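Long-range contacts in hypothetical conserved protein (Thermus thermophilus, PDB 3DZM), which is of unknown function, but is a major outer membrane protein that folds as a beta-barrel and binds a calcium ion: residues Ala8-Val13 against Ala31-Pro36; Gly37-Val42 against Val88-Ser93; Leu97-Ala102 against Ala143-Met148; Gly155-Asp160 against Leu204-Gly209. All blocks are in the same frame, centred on the assembly; numbering follows the deposited sequence.

Contact 1. Residues Ala8-Val13 against Ala31-Pro36; sequences AAKFSV and AEDLAP. Residues 8, 9 of segment 8-13 come from a tag, linker or insertion.
Lys10 pairs with Glu32, and Phe11 with Ala31, where strand 10-17 meets strand 23-32 near one rim of an antiparallel outer-membrane beta-barrel. The close-packed part is the first pair, a hydrogen-bonded one: Lys10 N donates to Glu32 O at 2.8 Å with an N-H...O angle of 161°, and Glu32 N returns the bond to Lys10 O at 3.0 Å. Phe11 and Ala31 form the adjoining non-hydrogen-bonded pair, their side chains on the outward, apolar face. There the Ala31 methyl approaches the CD1-CE1 side of the Phe11 ring obliquely, its CB lying 3.6 Å from Phe11 CE1. With CG beside the backbone N (chi1 -62°), the ring leans across toward strand 23-32; it also touches Phe214, yet this outer side, with Phe11 and Leu34, remains exposed. On the inner face the aliphatic start of Glu32 packs on Lys10, Glu32 CG lying 4.0 Å from Lys10 CB. The buried Glu32 carboxylate forms a salt bridge with Lys91 through OE1, while OE2 takes a weak hydrogen bond from Ser12 OG (3.3 Å) and has a weak, long pairing with Arg213. These cations would probably keep the carboxylate ionised. The regular pairing ends at Glu32, and beyond Asp33 nothing of Leu34-Pro36 makes a close contact. Ala8 and Ala9, which come from an insertion, precede the strand, and Ala9 CA makes a CA-H...O contact with Asp33 O at 3.4 Å. Lys10 crosses Asp33 and bends at its end (chi4 53°), bringing NZ to 3.8 Å from Asp33 OD2 in a long salt bridge.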
loop_
_atom_site.group_PDB
_atom_site.type_symbol
_atom_site.label_atom_id
_atom_site.label_comp_id
_atom_site.label_asym_id
_atom_site.label_seq_id
_atom_site.Cartn_x
_atom_site.Cartn_y
_atom_site.Cartn_z
ATOM N N ALA A 8 -8.337 26.205 -18.127
ATOM C CA ALA A 8 -9.704 25.690 -18.154
ATOM C C ALA A 8 -9.917 24.692 -17.011
ATOM O O ALA A 8 -10.994 24.645 -16.417
ATOM C CB ALA A 8 -10.007 25.046 -19.506
ATOM N N ALA A 9 -8.867 23.917 -16.724
ATOM C CA ALA A 9 -8.815 22.922 -15.641
ATOM C C ALA A 9 -9.318 21.540 -16.077
ATOM O O ALA A 9 -10.522 21.339 -16.282
ATOM C CB ALA A 9 -9.550 23.405 -14.411
ATOM N N LYS A 10 -8.384 20.596 -16.212
ATOM C CA LYS A 10 -8.678 19.271 -16.757
ATOM C C LYS A 10 -8.723 18.156 -15.701
ATOM O O LYS A 10 -7.694 17.726 -15.190
ATOM C CB LYS A 10 -7.689 18.935 -17.865
ATOM C CG LYS A 10 -8.086 19.544 -19.214
ATOM C CD LYS A 10 -6.869 19.868 -20.102
ATOM C CE LYS A 10 -7.231 20.822 -21.258
ATOM N NZ LYS A 10 -7.927 22.060 -20.793
ATOM N N PHE A 11 -9.931 17.697 -15.387
ATOM C CA PHE A 11 -10.145 16.669 -14.372
ATOM C C PHE A 11 -10.323 15.249 -14.975
ATOM O O PHE A 11 -11.107 15.058 -15.908
ATOM C CB PHE A 11 -11.352 17.048 -13.492
ATOM C CG PHE A 11 -11.170 18.336 -12.730
ATOM C CD1 PHE A 11 -10.411 18.370 -11.569
ATOM C CD2 PHE A 11 -11.776 19.501 -13.157
ATOM C CE1 PHE A 11 -10.247 19.541 -10.871
ATOM C CE2 PHE A 11 -11.613 20.684 -12.456
ATOM C CZ PHE A 11 -10.847 20.707 -11.319
ATOM N N SER A 12 -9.586 14.259 -14.470
ATOM C CA SER A 12 -9.747 12.898 -14.987
ATOM C C SER A 12 -9.839 11.950 -13.829
ATOM O O SER A 12 -9.431 12.260 -12.716
ATOM C CB SER A 12 -8.600 12.465 -15.904
ATOM O OG SER A 12 -7.837 13.585 -16.307
ATOM N N VAL A 13 -10.391 10.782 -14.091
ATOM C CA VAL A 13 -10.407 9.744 -13.087
ATOM C C VAL A 13 -9.511 8.662 -13.683
ATOM O O VAL A 13 -9.560 8.398 -14.896
ATOM C CB VAL A 13 -11.879 9.275 -12.759
ATOM C CG1 VAL A 13 -12.649 8.987 -14.033
ATOM C CG2 VAL A 13 -11.910 8.057 -11.829
ATOM N N ALA A 31 -5.972 16.372 -11.451
ATOM C CA ALA A 31 -6.338 17.677 -11.950
ATOM C C ALA A 31 -5.089 18.256 -12.570
ATOM O O ALA A 31 -4.046 18.264 -11.955
ATOM C CB ALA A 31 -6.817 18.535 -10.818
ATOM N N GLU A 32 -5.186 18.719 -13.805
ATOM C CA GLU A 32 -4.017 19.201 -14.514
ATOM C C GLU A 32 -4.421 20.369 -15.390
ATOM O O GLU A 32 -5.612 20.597 -15.573
ATOM C CB GLU A 32 -3.384 18.069 -15.326
ATOM C CG GLU A 32 -4.309 17.433 -16.333
ATOM C CD GLU A 32 -4.001 15.965 -16.596
ATOM O OE1 GLU A 32 -2.814 15.618 -16.810
ATOM O OE2 GLU A 32 -4.971 15.161 -16.594
ATOM N N ASP A 33 -3.439 21.113 -15.908
ATOM C CA ASP A 33 -3.717 22.389 -16.582
ATOM C C ASP A 33 -4.483 23.313 -15.639
ATOM O O ASP A 33 -5.585 23.759 -15.958
ATOM C CB ASP A 33 -4.523 22.188 -17.883
ATOM C CG ASP A 33 -3.712 21.495 -18.989
ATOM O OD1 ASP A 33 -2.504 21.215 -18.779
ATOM O OD2 ASP A 33 -4.291 21.230 -20.072
ATOM N N LEU A 34 -3.901 23.594 -14.477
ATOM C CA LEU A 34 -4.630 24.276 -13.410
ATOM C C LEU A 34 -4.588 25.770 -13.635
ATOM O O LEU A 34 -5.243 26.555 -12.933
ATOM C CB LEU A 34 -4.005 23.967 -12.053
ATOM C CG LEU A 34 -3.861 22.502 -11.635
ATOM C CD1 LEU A 34 -3.082 22.424 -10.328
ATOM C CD2 LEU A 34 -5.228 21.821 -11.541
ATOM N N ALA A 35 -3.796 26.148 -14.629
ATOM C CA ALA A 35 -3.504 27.532 -14.904
ATOM C C ALA A 35 -3.013 27.588 -16.325
ATOM O O ALA A 35 -2.453 26.614 -16.822
ATOM C CB ALA A 35 -2.436 28.022 -13.961
ATOM N N PRO A 36 -3.231 28.735 -16.987
ATOM C CA PRO A 36 -2.812 29.044 -18.361
ATOM C C PRO A 36 -1.349 28.707 -18.617
ATOM O O PRO A 36 -1.047 27.997 -19.574
ATOM C CB PRO A 36 -3.025 30.552 -18.449
ATOM C CG PRO A 36 -4.145 30.824 -17.503
ATOM C CD PRO A 36 -3.981 29.847 -16.373
#

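Contact 2. Residues Gly37-Val42 against Val88-Ser93; sequences GLPLGV and VLYKPS
One face of the Tyr90 ring is covered by Pro39, whose carbonyl oxygen O lies over it. The pyrrolidine ring of Pro39 runs alongside the phenol and points the same way, its CG 3.8 Å from Tyr90 CZ and its CD 3.6 Å from Tyr90 OH. Toward the CD2-CE2 side of the ring comes one branch of Leu40, whose CD2 approaches Tyr90 CE2 obliquely at 3.6 Å. The phenol reaches these partners because CG of Tyr90 is anti to the backbone N (chi1 -161°). The other branch of Leu40 turns to Val88, Leu40 CD1 lying 3.6 Å from Val88 CG1, so the leucine bridges two residues of the facing strand on the apolar, outward side. On the inner face Leu89 spreads its CD1 against the backbone of Gly41, where no side chain intervenes. Lys91 extends inward past Pro39 O, and its NZ has Glu32 as main partner. Three backbone bonds join the strands. Leu89 N gives the straightest, to Gly41 O (2.8 Å, 173°); Gly41 N returns a weak, bent one to Leu89 O (127°). Lys91 N reaches Pro39 O at 3.0 Å, extending the pairing beyond the end of strand 88-90. Apolar side chains outside and polar ones inside, on antiparallel neighbouring strands, are characteristic of an outer-membrane beta-barrel; this pair lies near one end of it.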
loop_
_atom_site.group_PDB
_atom_site.type_symbol
_atom_site.label_atom_id
_atom_site.label_comp_id
_atom_site.label_asym_id
_atom_site.label_seq_id
_atom_site.Cartn_x
_atom_site.Cartn_y
_atom_site.Cartn_z
ATOM N N GLY A 37 -0.452 29.197 -17.766
ATOM C CA GLY A 37 0.963 28.902 -17.926
ATOM C C GLY A 37 1.432 27.529 -17.444
ATOM O O GLY A 37 2.256 26.889 -18.104
ATOM N N LEU A 38 0.882 27.075 -16.315
ATOM C CA LEU A 38 1.453 25.987 -15.503
ATOM C C LEU A 38 1.340 24.563 -16.038
ATOM O O LEU A 38 0.311 24.152 -16.568
ATOM C CB LEU A 38 0.822 25.981 -14.110
ATOM C CG LEU A 38 1.222 26.983 -13.035
ATOM C CD1 LEU A 38 1.052 28.410 -13.539
ATOM C CD2 LEU A 38 0.362 26.735 -11.803
ATOM N N PRO A 39 2.405 23.785 -15.865
ATOM C CA PRO A 39 2.267 22.360 -16.144
ATOM C C PRO A 39 2.206 21.529 -14.835
ATOM O O PRO A 39 2.525 20.344 -14.847
ATOM C CB PRO A 39 3.535 22.053 -16.959
ATOM C CG PRO A 39 4.390 23.343 -16.900
ATOM C CD PRO A 39 3.818 24.178 -15.803
ATOM N N LEU A 40 1.790 22.163 -13.735
ATOM C CA LEU A 40 1.427 21.478 -12.495
ATOM C C LEU A 40 0.207 20.577 -12.607
ATOM O O LEU A 40 -0.708 20.803 -13.398
ATOM C CB LEU A 40 1.170 22.457 -11.363
ATOM C CG LEU A 40 2.418 22.781 -10.548
ATOM C CD1 LEU A 40 2.994 21.516 -9.957
ATOM C CD2 LEU A 40 3.444 23.442 -11.427
ATOM N N GLY A 41 0.227 19.543 -11.778
ATOM C CA GLY A 41 -0.783 18.513 -11.735
ATOM C C GLY A 41 -0.875 18.062 -10.304
ATOM O O GLY A 41 0.106 18.118 -9.589
ATOM N N VAL A 42 -2.062 17.640 -9.888
ATOM C CA VAL A 42 -2.291 17.067 -8.565
ATOM C C VAL A 42 -3.082 15.778 -8.739
ATOM O O VAL A 42 -3.990 15.718 -9.556
ATOM C CB VAL A 42 -3.014 18.060 -7.682
ATOM C CG1 VAL A 42 -3.498 17.409 -6.444
ATOM C CG2 VAL A 42 -2.049 19.173 -7.326
ATOM N N VAL A 88 2.041 15.741 -6.149
ATOM C CA VAL A 88 2.223 16.875 -7.035
ATOM C C VAL A 88 3.026 16.388 -8.226
ATOM O O VAL A 88 4.080 15.791 -8.038
ATOM C CB VAL A 88 2.957 18.018 -6.311
ATOM C CG1 VAL A 88 3.396 19.162 -7.296
ATOM C CG2 VAL A 88 2.098 18.502 -5.130
ATOM N N LEU A 89 2.490 16.612 -9.431
ATOM C CA LEU A 89 3.098 16.230 -10.707
ATOM C C LEU A 89 3.565 17.453 -11.458
ATOM O O LEU A 89 2.881 18.444 -11.479
ATOM C CB LEU A 89 2.052 15.553 -11.584
ATOM C CG LEU A 89 1.279 14.415 -10.930
ATOM C CD1 LEU A 89 -0.193 14.518 -11.202
ATOM C CD2 LEU A 89 1.829 13.120 -11.461
ATOM N N TYR A 90 4.714 17.380 -12.105
ATOM C CA TYR A 90 5.138 18.432 -13.021
ATOM C C TYR A 90 5.343 17.879 -14.433
ATOM O O TYR A 90 5.989 16.867 -14.602
ATOM C CB TYR A 90 6.423 19.083 -12.503
ATOM C CG TYR A 90 6.672 20.434 -13.124
ATOM C CD1 TYR A 90 7.147 20.545 -14.431
ATOM C CD2 TYR A 90 6.419 21.600 -12.415
ATOM C CE1 TYR A 90 7.365 21.776 -15.014
ATOM C CE2 TYR A 90 6.636 22.845 -12.990
ATOM C CZ TYR A 90 7.110 22.928 -14.290
ATOM O OH TYR A 90 7.331 24.163 -14.869
ATOM N N LYS A 91 4.810 18.525 -15.459
ATOM C CA LYS A 91 5.005 18.040 -16.848
ATOM C C LYS A 91 5.937 18.881 -17.693
ATOM O O LYS A 91 5.549 19.947 -18.167
ATOM C CB LYS A 91 3.673 17.963 -17.606
ATOM C CG LYS A 91 2.548 17.268 -16.888
ATOM C CD LYS A 91 1.327 17.263 -17.775
ATOM C CE LYS A 91 0.035 17.201 -16.983
ATOM N NZ LYS A 91 -1.047 17.740 -17.856
ATOM N N PRO A 92 7.144 18.385 -17.954
ATOM C CA PRO A 92 8.101 19.151 -18.772
ATOM C C PRO A 92 7.526 19.574 -20.134
ATOM O O PRO A 92 6.826 18.794 -20.746
ATOM C CB PRO A 92 9.249 18.163 -18.998
ATOM C CG PRO A 92 8.999 17.021 -18.092
ATOM C CD PRO A 92 7.545 16.988 -17.776
ATOM N N SER A 93 7.823 20.785 -20.603
ATOM C CA SER A 93 7.372 21.235 -21.929
ATOM C C SER A 93 8.353 20.860 -23.043
ATOM O O SER A 93 9.516 20.529 -22.774
ATOM C CB SER A 93 7.133 22.753 -21.952
ATOM O OG SER A 93 6.054 23.132 -21.112
#

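Contact 3. Residues Leu97-Ala102 against Ala143-Met148; sequences LPVEVA and AAYPLM
Tyr145 packs against Val99 and Pro98 on the outward side of the beta-barrel wall, where strand 127-148 runs antiparallel to strand 100-117, the other arm of a beta hairpin. Tyr145 CB lies 4.1 Å from Val99 CG1. One step out, Tyr145 CD1 comes to 3.6 Å from the same methyl, Val99 CG1, which sits at the edge of the ring, close to its plane. Tyr145 CE1 then passes Pro98, 4.1 Å from its carbonyl oxygen Pro98 O, which approaches obliquely, and 4.4 Å from Pro98 CB. The ring takes this course because CG is anti to the backbone N (chi1 -176°), and much of it stays exposed, as suits the outside of the barrel. Behind it the backbones are joined at the hydrogen-bonded pair Glu100 and Ala144. Ala144 N donates to Glu100 O at 2.8 Å, nearly straight (163°); Glu100 N reaches Ala144 O at 3.0 Å on a more bent path (139°). Val101 and Ala143 follow as a non-hydrogen-bonded pair, and Ala143 CA makes a CA-H...O contact with Glu100 O. On the face of the sheet turned to the barrel interior the extended Glu100 side chain sends OE2 toward Lys91 in a weak, long ion pair, while Glu100 OE1 lies 4.1 Å from Ala144 CB.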
loop_
_atom_site.group_PDB
_atom_site.type_symbol
_atom_site.label_atom_id
_atom_site.label_comp_id
_atom_site.label_asym_id
_atom_site.label_seq_id
_atom_site.Cartn_x
_atom_site.Cartn_y
_atom_site.Cartn_z
ATOM N N LEU A 97 8.469 14.162 -26.608
ATOM C CA LEU A 97 8.165 12.743 -26.751
ATOM C C LEU A 97 6.691 12.530 -27.088
ATOM O O LEU A 97 5.863 13.414 -26.848
ATOM C CB LEU A 97 8.526 12.007 -25.459
ATOM C CG LEU A 97 10.024 11.804 -25.221
ATOM C CD1 LEU A 97 10.332 11.410 -23.774
ATOM C CD2 LEU A 97 10.561 10.766 -26.201
ATOM N N PRO A 98 6.353 11.355 -27.648
ATOM C CA PRO A 98 4.950 11.039 -27.951
ATOM C C PRO A 98 4.224 10.710 -26.647
ATOM O O PRO A 98 2.998 10.823 -26.540
ATOM C CB PRO A 98 5.041 9.778 -28.823
ATOM C CG PRO A 98 6.514 9.439 -28.930
ATOM C CD PRO A 98 7.233 10.196 -27.862
ATOM N N VAL A 99 5.009 10.306 -25.654
ATOM C CA VAL A 99 4.497 10.044 -24.321
ATOM C C VAL A 99 4.769 11.219 -23.384
ATOM O O VAL A 99 5.878 11.742 -23.334
ATOM C CB VAL A 99 5.136 8.774 -23.753
ATOM C CG1 VAL A 99 4.486 7.562 -24.360
ATOM C CG2 VAL A 99 6.607 8.769 -24.101
ATOM N N GLU A 100 3.749 11.642 -22.655
ATOM C CA GLU A 100 3.955 12.569 -21.554
ATOM C C GLU A 100 4.562 11.861 -20.318
ATOM O O GLU A 100 4.039 10.842 -19.887
ATOM C CB GLU A 100 2.638 13.256 -21.215
ATOM C CG GLU A 100 2.483 13.637 -19.749
ATOM C CD GLU A 100 1.204 14.435 -19.485
ATOM O OE1 GLU A 100 0.384 14.022 -18.620
ATOM O OE2 GLU A 100 1.022 15.477 -20.162
ATOM N N VAL A 101 5.677 12.369 -19.775
ATOM C CA VAL A 101 6.249 11.852 -18.509
ATOM C C VAL A 101 6.242 12.918 -17.437
ATOM O O VAL A 101 6.762 13.995 -17.662
ATOM C CB VAL A 101 7.700 11.382 -18.662
ATOM C CG1 VAL A 101 7.789 10.249 -19.687
ATOM C CG2 VAL A 101 8.573 12.542 -19.082
ATOM N N ALA A 102 5.637 12.631 -16.286
ATOM C CA ALA A 102 5.485 13.591 -15.198
ATOM C C ALA A 102 6.255 12.978 -14.030
ATOM O O ALA A 102 5.907 11.924 -13.551
ATOM N N ALA A 143 3.767 8.086 -16.664
ATOM C CA ALA A 143 3.738 8.200 -18.126
ATOM C C ALA A 143 2.292 8.128 -18.639
ATOM O O ALA A 143 1.512 7.279 -18.209
ATOM C CB ALA A 143 4.613 7.118 -18.775
ATOM N N ALA A 144 1.921 9.054 -19.516
ATOM C CA ALA A 144 0.588 9.016 -20.120
ATOM C C ALA A 144 0.671 9.043 -21.638
ATOM O O ALA A 144 1.432 9.809 -22.186
ATOM C CB ALA A 144 -0.252 10.142 -19.618
ATOM N N TYR A 145 -0.092 8.170 -22.293
ATOM C CA TYR A 145 -0.169 8.109 -23.747
ATOM C C TYR A 145 -1.619 8.199 -24.213
ATOM O O TYR A 145 -2.408 7.357 -23.852
ATOM C CB TYR A 145 0.442 6.805 -24.258
ATOM C CG TYR A 145 0.490 6.730 -25.774
ATOM C CD1 TYR A 145 1.595 7.193 -26.476
ATOM C CD2 TYR A 145 -0.580 6.214 -26.507
ATOM C CE1 TYR A 145 1.643 7.139 -27.871
ATOM C CE2 TYR A 145 -0.539 6.163 -27.881
ATOM C CZ TYR A 145 0.584 6.633 -28.564
ATOM O OH TYR A 145 0.647 6.593 -29.946
ATOM N N PRO A 146 -1.969 9.208 -25.038
ATOM C CA PRO A 146 -3.328 9.386 -25.599
ATOM C C PRO A 146 -3.766 8.246 -26.506
ATOM O O PRO A 146 -3.131 7.972 -27.504
ATOM C CB PRO A 146 -3.190 10.655 -26.435
ATOM C CG PRO A 146 -2.020 11.379 -25.850
ATOM C CD PRO A 146 -1.064 10.286 -25.472
ATOM N N LEU A 147 -4.859 7.590 -26.170
ATOM C CA LEU A 147 -5.271 6.381 -26.871
ATOM C C LEU A 147 -6.472 6.649 -27.771
ATOM O O LEU A 147 -6.429 6.401 -28.963
ATOM C CB LEU A 147 -5.678 5.344 -25.828
ATOM C CG LEU A 147 -5.207 3.916 -25.966
ATOM C CD1 LEU A 147 -3.923 3.875 -26.757
ATOM C CD2 LEU A 147 -5.015 3.367 -24.560
ATOM N N MET A 148 -7.553 7.130 -27.162
ATOM C CA MET A 148 -8.784 7.464 -27.843
ATOM C C MET A 148 -9.251 8.820 -27.296
ATOM O O MET A 148 -8.612 9.390 -26.428
ATOM C CB MET A 148 -9.837 6.387 -27.561
ATOM C CG MET A 148 -9.528 4.991 -28.119
ATOM S SD MET A 148 -10.486 3.652 -27.314
ATOM C CE MET A 148 -12.161 4.147 -27.720
#

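Contact 4. Residues Gly155-Asp160 against Leu204-Gly209; sequences GDLGVD and LKLRLG
This antiparallel strand pair forms part of the beta-barrel wall: Asp156 faces Arg207 and Gly158 faces Lys205, both hydrogen-bonded pairs, on strands 151-172 and 202-213. Asp156 N and Arg207 N each donate to the opposite carbonyl, Arg207 N to Asp156 O at 2.8 Å. Gly158 and Lys205 exchange a second pair of bonds, with Lys205 N 2.7 Å from Gly158 O. On the outer face Val159 and Leu204 cross, Val159 CG2 lying 3.8 Å from Leu204 CD1, near a bound detergent molecule. The interior is polar. Lys205, its CG anti to the backbone N (chi1 162°), bends midway and brings its CD to the Asp156 carboxylate, 3.6 Å from Asp156 OD2; NZ to OD2 is a long salt bridge. Tyr104 binds both Asp156 OD1 and Lys205 NZ, Arg43 pairs with Asp156 OD2, and Arg108 with Asp160 OD1, so the buried charged groups share a network of salt bridges and hydrogen bonds. One water joins Asp156 OD2 to Arg207 NH1, donating to the first and accepting from the second at 2.9 Å each. Another donates to Asp160 OD2 and accepts from Lys205 NZ at 3.1 Å.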
loop_
_atom_site.group_PDB
_atom_site.type_symbol
_atom_site.label_atom_id
_atom_site.label_comp_id
_atom_site.label_asym_id
_atom_site.label_seq_id
_atom_site.Cartn_x
_atom_site.Cartn_y
_atom_site.Cartn_z
ATOM N N GLY A 155 1.110 4.719 -17.225
ATOM C CA GLY A 155 2.103 3.881 -16.579
ATOM C C GLY A 155 2.629 4.613 -15.355
ATOM O O GLY A 155 2.826 5.827 -15.369
ATOM N N ASP A 156 2.843 3.885 -14.270
ATOM C CA ASP A 156 3.296 4.525 -13.057
ATOM C C ASP A 156 4.310 3.673 -12.325
ATOM O O ASP A 156 3.992 2.533 -11.954
ATOM C CB ASP A 156 2.115 4.749 -12.157
ATOM C CG ASP A 156 2.402 5.743 -11.111
ATOM O OD1 ASP A 156 3.538 6.239 -11.163
ATOM O OD2 ASP A 156 1.526 6.024 -10.254
ATOM N N LEU A 157 5.526 4.217 -12.157
ATOM C CA LEU A 157 6.547 3.619 -11.306
ATOM C C LEU A 157 7.012 4.569 -10.204
ATOM O O LEU A 157 7.430 5.693 -10.487
ATOM C CB LEU A 157 7.756 3.214 -12.130
ATOM C CG LEU A 157 8.852 2.368 -11.467
ATOM C CD1 LEU A 157 9.623 1.657 -12.530
ATOM C CD2 LEU A 157 9.776 3.200 -10.611
ATOM N N GLY A 158 6.934 4.119 -8.954
ATOM C CA GLY A 158 7.423 4.920 -7.851
ATOM C C GLY A 158 7.907 4.126 -6.670
ATOM O O GLY A 158 7.801 2.911 -6.649
ATOM N N VAL A 159 8.478 4.815 -5.689
ATOM C CA VAL A 159 8.973 4.175 -4.455
ATOM C C VAL A 159 8.491 5.027 -3.309
ATOM O O VAL A 159 8.470 6.270 -3.413
ATOM C CB VAL A 159 10.523 4.040 -4.445
ATOM C CG1 VAL A 159 11.014 3.653 -3.073
ATOM C CG2 VAL A 159 11.050 3.036 -5.581
ATOM N N ASP A 160 8.013 4.379 -2.249
ATOM C CA ASP A 160 7.482 5.102 -1.081
ATOM C C ASP A 160 8.241 4.603 0.108
ATOM O O ASP A 160 8.605 3.420 0.168
ATOM C CB ASP A 160 5.998 4.807 -0.835
ATOM C CG ASP A 160 5.085 5.413 -1.881
ATOM O OD1 ASP A 160 5.584 6.294 -2.582
ATOM O OD2 ASP A 160 3.881 5.009 -2.005
ATOM N N LEU A 204 8.066 -0.593 -3.543
ATOM C CA LEU A 204 8.048 -0.389 -4.997
ATOM C C LEU A 204 6.627 -0.349 -5.575
ATOM O O LEU A 204 5.826 -1.235 -5.336
ATOM C CB LEU A 204 8.800 -1.516 -5.673
ATOM C CG LEU A 204 9.114 -1.318 -7.145
ATOM C CD1 LEU A 204 10.050 -0.150 -7.339
ATOM C CD2 LEU A 204 9.729 -2.578 -7.699
ATOM N N LYS A 205 6.317 0.678 -6.341
ATOM C CA LYS A 205 5.001 0.788 -6.948
ATOM C C LYS A 205 5.173 0.728 -8.448
ATOM O O LYS A 205 5.926 1.527 -9.028
ATOM C CB LYS A 205 4.303 2.106 -6.570
ATOM C CG LYS A 205 3.142 2.490 -7.493
ATOM C CD LYS A 205 3.092 3.998 -7.735
ATOM C CE LYS A 205 3.103 4.795 -6.446
ATOM N NZ LYS A 205 2.472 6.149 -6.637
ATOM N N LEU A 206 4.459 -0.209 -9.063
ATOM C CA LEU A 206 4.493 -0.437 -10.505
ATOM C C LEU A 206 3.070 -0.735 -11.049
ATOM O O LEU A 206 2.538 -1.827 -10.846
ATOM C CB LEU A 206 5.442 -1.591 -10.744
ATOM C CG LEU A 206 5.837 -2.068 -12.139
ATOM C CD1 LEU A 206 6.023 -0.927 -13.116
ATOM C CD2 LEU A 206 7.107 -2.869 -11.990
ATOM N N ARG A 207 2.429 0.249 -11.686
ATOM C CA ARG A 207 1.049 0.063 -12.145
ATOM C C ARG A 207 0.816 0.420 -13.616
ATOM O O ARG A 207 1.423 1.365 -14.107
ATOM C CB ARG A 207 0.065 0.861 -11.289
ATOM C CG ARG A 207 -0.122 0.371 -9.891
ATOM C CD ARG A 207 -1.212 1.192 -9.185
ATOM N NE ARG A 207 -1.340 0.861 -7.766
ATOM C CZ ARG A 207 -1.007 1.678 -6.770
ATOM N NH1 ARG A 207 -0.530 2.890 -7.029
ATOM N NH2 ARG A 207 -1.145 1.277 -5.507
ATOM N N LEU A 208 -0.064 -0.347 -14.295
ATOM C CA LEU A 208 -0.653 0.035 -15.589
ATOM C C LEU A 208 -2.106 0.353 -15.381
ATOM O O LEU A 208 -2.756 -0.259 -14.546
ATOM C CB LEU A 208 -0.528 -1.047 -16.643
ATOM C CG LEU A 208 0.914 -1.479 -16.874
ATOM C CD1 LEU A 208 1.012 -2.637 -17.860
ATOM C CD2 LEU A 208 1.771 -0.280 -17.317
ATOM N N GLY A 209 -2.613 1.330 -16.124
ATOM C CA GLY A 209 -3.993 1.727 -15.982
ATOM C C GLY A 209 -4.408 2.708 -17.045
ATOM O O GLY A 209 -3.698 2.903 -18.007
HETATM O O HOH W 1 -0.748 4.426 -9.523
HETATM O O HOH W 2 5.351 7.040 -5.192
HETATM O O HOH W 3 1.752 5.989 -3.633
#

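How the contacts relate
All four contacts belong to one curled antiparallel sheet. Contacts 1, 2 and 3 lie near the same rim, where strands give way to turns; contact 4 sits deeper, its centre about 11 Å from the centre of the chain, and pairs strands through five consecutive bridges. Contact 3 is the most superficial, the others partly buried. Neighbouring strands join them: Ala31 N to Val42 O links contacts 1 and 2, and Ala143 N to Gly155 O links contacts 3 and 4. Lys91 of contact 2 is salt-bridged to contact 1 and only weakly paired with contact 3, whereas contact 4 has a separate cluster of water-bridged charges.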